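Local coordinates for 182aa long hypothetical protein (Pyrococcus horikoshii, PDB 2GAN) that is of unknown function but, as a member of the GNAT family, probably transfers an acetyl group from acetyl-CoA to an unidentified acceptor, at residues R61-Q73 with I82-I94. Residues are numbered along the deposited sequence; the frame is centred on the assembly and turned at random.
Sequences RLSQEFDELYTYQ and IALVYKRIKEKGI. With SO4 (sulfate ion), chain D.
The methyl of Ala83 sits over the centre of the Phe66 ring, its CB 3.6 Å from the centroid, while Arg61 CB covers the opposite face nearer the rim. Val85 CG2 lies at the edge of the same ring in this tightly packed, buried part. On the other face of the sheet, Glu68 is gripped by two phenols: Tyr86 OH gives OE1 a 2.5 Å bond and Tyr70 OH gives OE2 one of 2.7 Å, from opposite faces of the carboxylate; OE1 also salt-bridges Arg134 of helix 123-137. Strands 68-74 and 78-85 form an antiparallel hairpin in the central GNAT sheet, entered through a classic beta bulge where Asp67 N and Glu68 N share Leu84 O. The side of Asp67, Lys87 and Lys92 is more open, and polar bonds dominate, though Asp67 CB lies over the Tyr86 ring face. With CG anti to its carbonyl carbon (chi1 -69°), Asp67 directs OD2 to Tyr86 N and Lys87 N, each at 2.8 Å, and OD1 to Lys92 NZ at 2.9 Å. Replacing Asp67 by alanine would probably leave both amides without this acceptor and Lys92 NZ without its salt-bridge mate. Lys92 NZ also bonds Glu65 O (3.0 Å), just ahead of Phe66.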
loop_
_atom_site.group_PDB
_atom_site.type_symbol
_atom_site.label_atom_id
_atom_site.label_comp_id
_atom_site.label_asym_id
_atom_site.label_seq_id
_atom_site.Cartn_x
_atom_site.Cartn_y
_atom_site.Cartn_z
ATOM N N ARG A 61 14.632 -19.202 6.430
ATOM C CA ARG A 61 14.459 -18.202 7.481
ATOM C C ARG A 61 14.147 -18.814 8.837
ATOM O O ARG A 61 14.669 -18.375 9.859
ATOM C CB ARG A 61 13.338 -17.239 7.112
ATOM C CG ARG A 61 13.553 -16.513 5.815
ATOM C CD ARG A 61 12.419 -15.544 5.610
ATOM N NE ARG A 61 12.830 -14.161 5.815
ATOM C CZ ARG A 61 11.973 -13.149 5.923
ATOM N NH1 ARG A 61 10.672 -13.379 5.852
ATOM N NH2 ARG A 61 12.416 -11.914 6.082
ATOM N N LEU A 62 13.271 -19.813 8.834
ATOM C CA LEU A 62 12.869 -20.497 10.048
ATOM C C LEU A 62 14.059 -21.229 10.666
ATOM O O LEU A 62 14.184 -21.291 11.886
ATOM C CB LEU A 62 11.751 -21.494 9.728
ATOM C CG LEU A 62 10.271 -21.250 10.086
ATOM C CD1 LEU A 62 9.964 -19.802 10.425
ATOM C CD2 LEU A 62 9.428 -21.745 8.931
ATOM N N SER A 63 14.937 -21.772 9.826
ATOM C CA SER A 63 16.105 -22.511 10.320
ATOM C C SER A 63 17.310 -21.668 10.741
ATOM O O SER A 63 17.910 -21.905 11.792
ATOM C CB SER A 63 16.578 -23.514 9.262
ATOM O OG SER A 63 15.588 -24.489 9.011
ATOM N N GLN A 64 17.664 -20.687 9.922
ATOM C CA GLN A 64 18.833 -19.858 10.199
ATOM C C GLN A 64 18.562 -18.396 10.550
ATOM O O GLN A 64 18.899 -17.942 11.638
ATOM C CB GLN A 64 19.764 -19.892 8.994
ATOM C CG GLN A 64 19.965 -21.282 8.433
ATOM C CD GLN A 64 20.803 -22.157 9.338
ATOM O OE1 GLN A 64 20.679 -23.382 9.327
ATOM N NE2 GLN A 64 21.674 -21.534 10.119
ATOM N N GLU A 65 17.962 -17.664 9.621
ATOM C CA GLU A 65 17.701 -16.245 9.808
ATOM C C GLU A 65 17.029 -15.808 11.109
ATOM O O GLU A 65 17.581 -14.997 11.843
ATOM C CB GLU A 65 16.925 -15.708 8.597
ATOM C CG GLU A 65 16.606 -14.218 8.650
ATOM C CD GLU A 65 16.373 -13.628 7.270
ATOM O OE1 GLU A 65 15.602 -12.651 7.150
ATOM O OE2 GLU A 65 16.979 -14.137 6.299
ATOM N N PHE A 66 15.851 -16.339 11.407
ATOM C CA PHE A 66 15.131 -15.946 12.625
ATOM C C PHE A 66 15.817 -16.373 13.930
ATOM O O PHE A 66 16.168 -17.541 14.108
ATOM C CB PHE A 66 13.705 -16.511 12.584
ATOM C CG PHE A 66 12.873 -15.992 11.435
ATOM C CD1 PHE A 66 11.668 -16.608 11.104
ATOM C CD2 PHE A 66 13.285 -14.885 10.690
ATOM C CE1 PHE A 66 10.887 -16.138 10.048
ATOM C CE2 PHE A 66 12.508 -14.403 9.630
ATOM C CZ PHE A 66 11.309 -15.031 9.312
ATOM N N ASP A 67 16.018 -15.426 14.843
ATOM C CA ASP A 67 16.641 -15.741 16.131
ATOM C C ASP A 67 15.540 -16.031 17.156
ATOM O O ASP A 67 15.741 -16.793 18.107
ATOM C CB ASP A 67 17.532 -14.583 16.600
ATOM C CG ASP A 67 18.784 -14.419 15.739
ATOM O OD1 ASP A 67 19.477 -15.433 15.479
ATOM O OD2 ASP A 67 19.082 -13.281 15.325
ATOM N N GLU A 68 14.375 -15.415 16.942
ATOM C CA GLU A 68 13.203 -15.609 17.786
ATOM C C GLU A 68 11.955 -15.406 16.939
ATOM O O GLU A 68 11.849 -14.421 16.204
ATOM C CB GLU A 68 13.198 -14.624 18.954
ATOM C CG GLU A 68 14.373 -14.791 19.885
ATOM C CD GLU A 68 14.278 -13.923 21.132
ATOM O OE1 GLU A 68 15.209 -13.990 21.956
ATOM O OE2 GLU A 68 13.291 -13.178 21.295
ATOM N N LEU A 69 11.027 -16.355 17.022
ATOM C CA LEU A 69 9.775 -16.281 16.277
ATOM C C LEU A 69 8.609 -16.234 17.257
ATOM O O LEU A 69 8.480 -17.088 18.129
ATOM C CB LEU A 69 9.605 -17.502 15.365
ATOM C CG LEU A 69 8.212 -17.626 14.719
ATOM C CD1 LEU A 69 7.963 -16.407 13.834
ATOM C CD2 LEU A 69 8.109 -18.906 13.899
ATOM N N TYR A 70 7.757 -15.235 17.103
ATOM C CA TYR A 70 6.611 -15.091 17.972
ATOM C C TYR A 70 5.347 -15.176 17.144
ATOM O O TYR A 70 5.332 -14.795 15.976
ATOM C CB TYR A 70 6.691 -13.760 18.722
ATOM C CG TYR A 70 7.807 -13.721 19.739
ATOM C CD1 TYR A 70 7.651 -14.301 20.997
ATOM C CD2 TYR A 70 9.030 -13.120 19.441
ATOM C CE1 TYR A 70 8.686 -14.282 21.938
ATOM C CE2 TYR A 70 10.067 -13.095 20.373
ATOM C CZ TYR A 70 9.889 -13.679 21.620
ATOM O OH TYR A 70 10.920 -13.646 22.539
ATOM N N THR A 71 4.289 -15.715 17.734
ATOM C CA THR A 71 3.035 -15.832 17.015
ATOM C C THR A 71 1.910 -15.492 17.948
ATOM O O THR A 71 2.041 -15.605 19.165
ATOM C CB THR A 71 2.759 -17.273 16.541
ATOM O OG1 THR A 71 2.593 -18.116 17.688
ATOM C CG2 THR A 71 3.892 -17.795 15.682
ATOM N N TYR A 72 0.797 -15.067 17.376
ATOM C CA TYR A 72 -0.366 -14.797 18.189
ATOM C C TYR A 72 -1.234 -15.993 17.865
ATOM O O TYR A 72 -1.512 -16.274 16.698
ATOM C CB TYR A 72 -1.055 -13.493 17.786
ATOM C CG TYR A 72 -2.137 -13.075 18.767
ATOM C CD1 TYR A 72 -3.433 -13.576 18.664
ATOM C CD2 TYR A 72 -1.852 -12.199 19.818
ATOM C CE1 TYR A 72 -4.423 -13.214 19.578
ATOM C CE2 TYR A 72 -2.828 -11.832 20.743
ATOM C CZ TYR A 72 -4.112 -12.342 20.617
ATOM O OH TYR A 72 -5.075 -11.987 21.534
ATOM N N GLN A 73 -1.616 -16.735 18.892
ATOM C CA GLN A 73 -2.441 -17.906 18.685
ATOM C C GLN A 73 -3.765 -17.784 19.413
ATOM O O GLN A 73 -3.864 -17.164 20.477
ATOM C CB GLN A 73 -1.712 -19.168 19.160
ATOM C CG GLN A 73 -0.398 -19.448 18.431
ATOM C CD GLN A 73 0.210 -20.801 18.788
ATOM O OE1 GLN A 73 1.371 -21.081 18.459
ATOM N NE2 GLN A 73 -0.572 -21.648 19.457
ATOM N N ILE A 82 5.518 -12.671 14.037
ATOM C CA ILE A 82 6.523 -11.622 14.103
ATOM C C ILE A 82 7.852 -12.260 14.524
ATOM O O ILE A 82 7.911 -13.051 15.468
ATOM C CB ILE A 82 6.118 -10.486 15.073
ATOM C CG1 ILE A 82 6.967 -9.244 14.771
ATOM C CG2 ILE A 82 6.271 -10.938 16.519
ATOM C CD1 ILE A 82 6.459 -7.946 15.424
ATOM N N ALA A 83 8.905 -11.912 13.796
ATOM C CA ALA A 83 10.234 -12.459 14.011
ATOM C C ALA A 83 11.281 -11.414 14.351
ATOM O O ALA A 83 11.216 -10.277 13.885
ATOM C CB ALA A 83 10.675 -13.220 12.755
ATOM N N LEU A 84 12.260 -11.815 15.155
ATOM C CA LEU A 84 13.350 -10.923 15.540
ATOM C C LEU A 84 14.690 -11.473 15.089
ATOM O O LEU A 84 14.953 -12.674 15.217
ATOM C CB LEU A 84 13.391 -10.768 17.048
ATOM C CG LEU A 84 12.053 -10.318 17.619
ATOM C CD1 LEU A 84 12.176 -10.226 19.137
ATOM C CD2 LEU A 84 11.654 -8.984 17.001
ATOM N N VAL A 85 15.533 -10.593 14.562
ATOM C CA VAL A 85 16.867 -10.975 14.135
ATOM C C VAL A 85 17.823 -10.017 14.815
ATOM O O VAL A 85 17.740 -8.805 14.615
ATOM C CB VAL A 85 17.056 -10.883 12.595
ATOM C CG1 VAL A 85 18.500 -11.182 12.234
ATOM C CG2 VAL A 85 16.141 -11.891 11.897
ATOM N N TYR A 86 18.718 -10.560 15.636
ATOM C CA TYR A 86 19.674 -9.726 16.364
ATOM C C TYR A 86 21.029 -10.393 16.664
ATOM O O TYR A 86 21.942 -9.728 17.145
ATOM C CB TYR A 86 19.022 -9.246 17.668
ATOM C CG TYR A 86 18.607 -10.375 18.580
ATOM C CD1 TYR A 86 19.524 -10.965 19.455
ATOM C CD2 TYR A 86 17.309 -10.889 18.535
ATOM C CE1 TYR A 86 19.157 -12.044 20.262
ATOM C CE2 TYR A 86 16.931 -11.966 19.337
ATOM C CZ TYR A 86 17.858 -12.538 20.194
ATOM O OH TYR A 86 17.487 -13.597 20.983
ATOM N N LYS A 87 21.169 -11.687 16.373
ATOM C CA LYS A 87 22.433 -12.386 16.630
ATOM C C LYS A 87 23.442 -12.220 15.498
ATOM O O LYS A 87 23.349 -12.884 14.463
ATOM C CB LYS A 87 22.215 -13.881 16.844
ATOM C CG LYS A 87 21.359 -14.238 18.032
ATOM C CD LYS A 87 21.286 -15.747 18.200
ATOM C CE LYS A 87 20.151 -16.142 19.130
ATOM N NZ LYS A 87 20.233 -15.479 20.454
ATOM N N ARG A 88 24.417 -11.344 15.721
ATOM C CA ARG A 88 25.471 -11.056 14.756
ATOM C C ARG A 88 24.932 -10.725 13.364
ATOM O O ARG A 88 25.121 -11.484 12.412
ATOM C CB ARG A 88 26.454 -12.233 14.682
ATOM C CG ARG A 88 27.825 -11.959 15.336
ATOM C CD ARG A 88 27.842 -12.192 16.850
ATOM N NE ARG A 88 26.863 -11.381 17.570
ATOM C CZ ARG A 88 26.885 -10.055 17.623
ATOM N NH1 ARG A 88 27.845 -9.381 17.000
ATOM N NH2 ARG A 88 25.938 -9.403 18.287
ATOM N N ILE A 89 24.273 -9.577 13.248
ATOM C CA ILE A 89 23.724 -9.161 11.969
ATOM C C ILE A 89 24.792 -9.133 10.878
ATOM O O ILE A 89 24.527 -9.505 9.734
ATOM C CB ILE A 89 23.073 -7.756 12.049
ATOM C CG1 ILE A 89 21.813 -7.804 12.916
ATOM C CG2 ILE A 89 22.695 -7.278 10.657
ATOM C CD1 ILE A 89 22.079 -8.117 14.360
ATOM N N LYS A 90 25.998 -8.697 11.237
ATOM C CA LYS A 90 27.102 -8.605 10.283
ATOM C C LYS A 90 27.341 -9.895 9.501
ATOM O O LYS A 90 27.922 -9.859 8.418
ATOM C CB LYS A 90 28.398 -8.203 11.004
ATOM C CG LYS A 90 29.576 -7.932 10.062
ATOM C CD LYS A 90 30.894 -7.664 10.796
ATOM C CE LYS A 90 30.876 -6.346 11.568
ATOM N NZ LYS A 90 32.226 -6.009 12.139
ATOM N N GLU A 91 26.894 -11.027 10.044
ATOM C CA GLU A 91 27.078 -12.314 9.381
ATOM C C GLU A 91 25.766 -12.998 8.999
ATOM O O GLU A 91 25.754 -14.185 8.687
ATOM C CB GLU A 91 27.901 -13.264 10.265
ATOM C CG GLU A 91 29.302 -12.762 10.622
ATOM C CD GLU A 91 29.305 -11.869 11.852
ATOM O OE1 GLU A 91 30.383 -11.338 12.211
ATOM O OE2 GLU A 91 28.225 -11.703 12.463
ATOM N N LYS A 92 24.663 -12.260 9.012
ATOM C CA LYS A 92 23.373 -12.843 8.664
ATOM C C LYS A 92 23.134 -12.900 7.162
ATOM O O LYS A 92 22.333 -13.696 6.693
ATOM C CB LYS A 92 22.240 -12.057 9.322
ATOM C CG LYS A 92 22.062 -12.344 10.798
ATOM C CD LYS A 92 21.444 -13.720 11.031
ATOM C CE LYS A 92 21.114 -13.905 12.496
ATOM N NZ LYS A 92 20.461 -15.195 12.758
ATOM N N GLY A 93 23.816 -12.047 6.409
ATOM C CA GLY A 93 23.631 -12.042 4.966
ATOM C C GLY A 93 22.270 -11.524 4.544
ATOM O O GLY A 93 21.776 -11.867 3.473
ATOM N N ILE A 94 21.649 -10.703 5.384
ATOM C CA ILE A 94 20.347 -10.155 5.052
ATOM C C ILE A 94 20.538 -9.213 3.873
ATOM O O ILE A 94 21.182 -8.168 3.992
ATOM C CB ILE A 94 19.746 -9.443 6.260
ATOM C CG1 ILE A 94 19.539 -10.477 7.364
ATOM C CG2 ILE A 94 18.392 -8.823 5.905
ATOM C CD1 ILE A 94 19.564 -9.894 8.730
HETATM S S SO4 D . 9.470 -9.932 5.545
HETATM O O1 SO4 D . 7.998 -9.846 5.612
HETATM O O2 SO4 D . 10.069 -8.593 5.747
HETATM O O3 SO4 D . 9.849 -10.447 4.216
HETATM O O4 SO4 D . 9.959 -10.836 6.597
#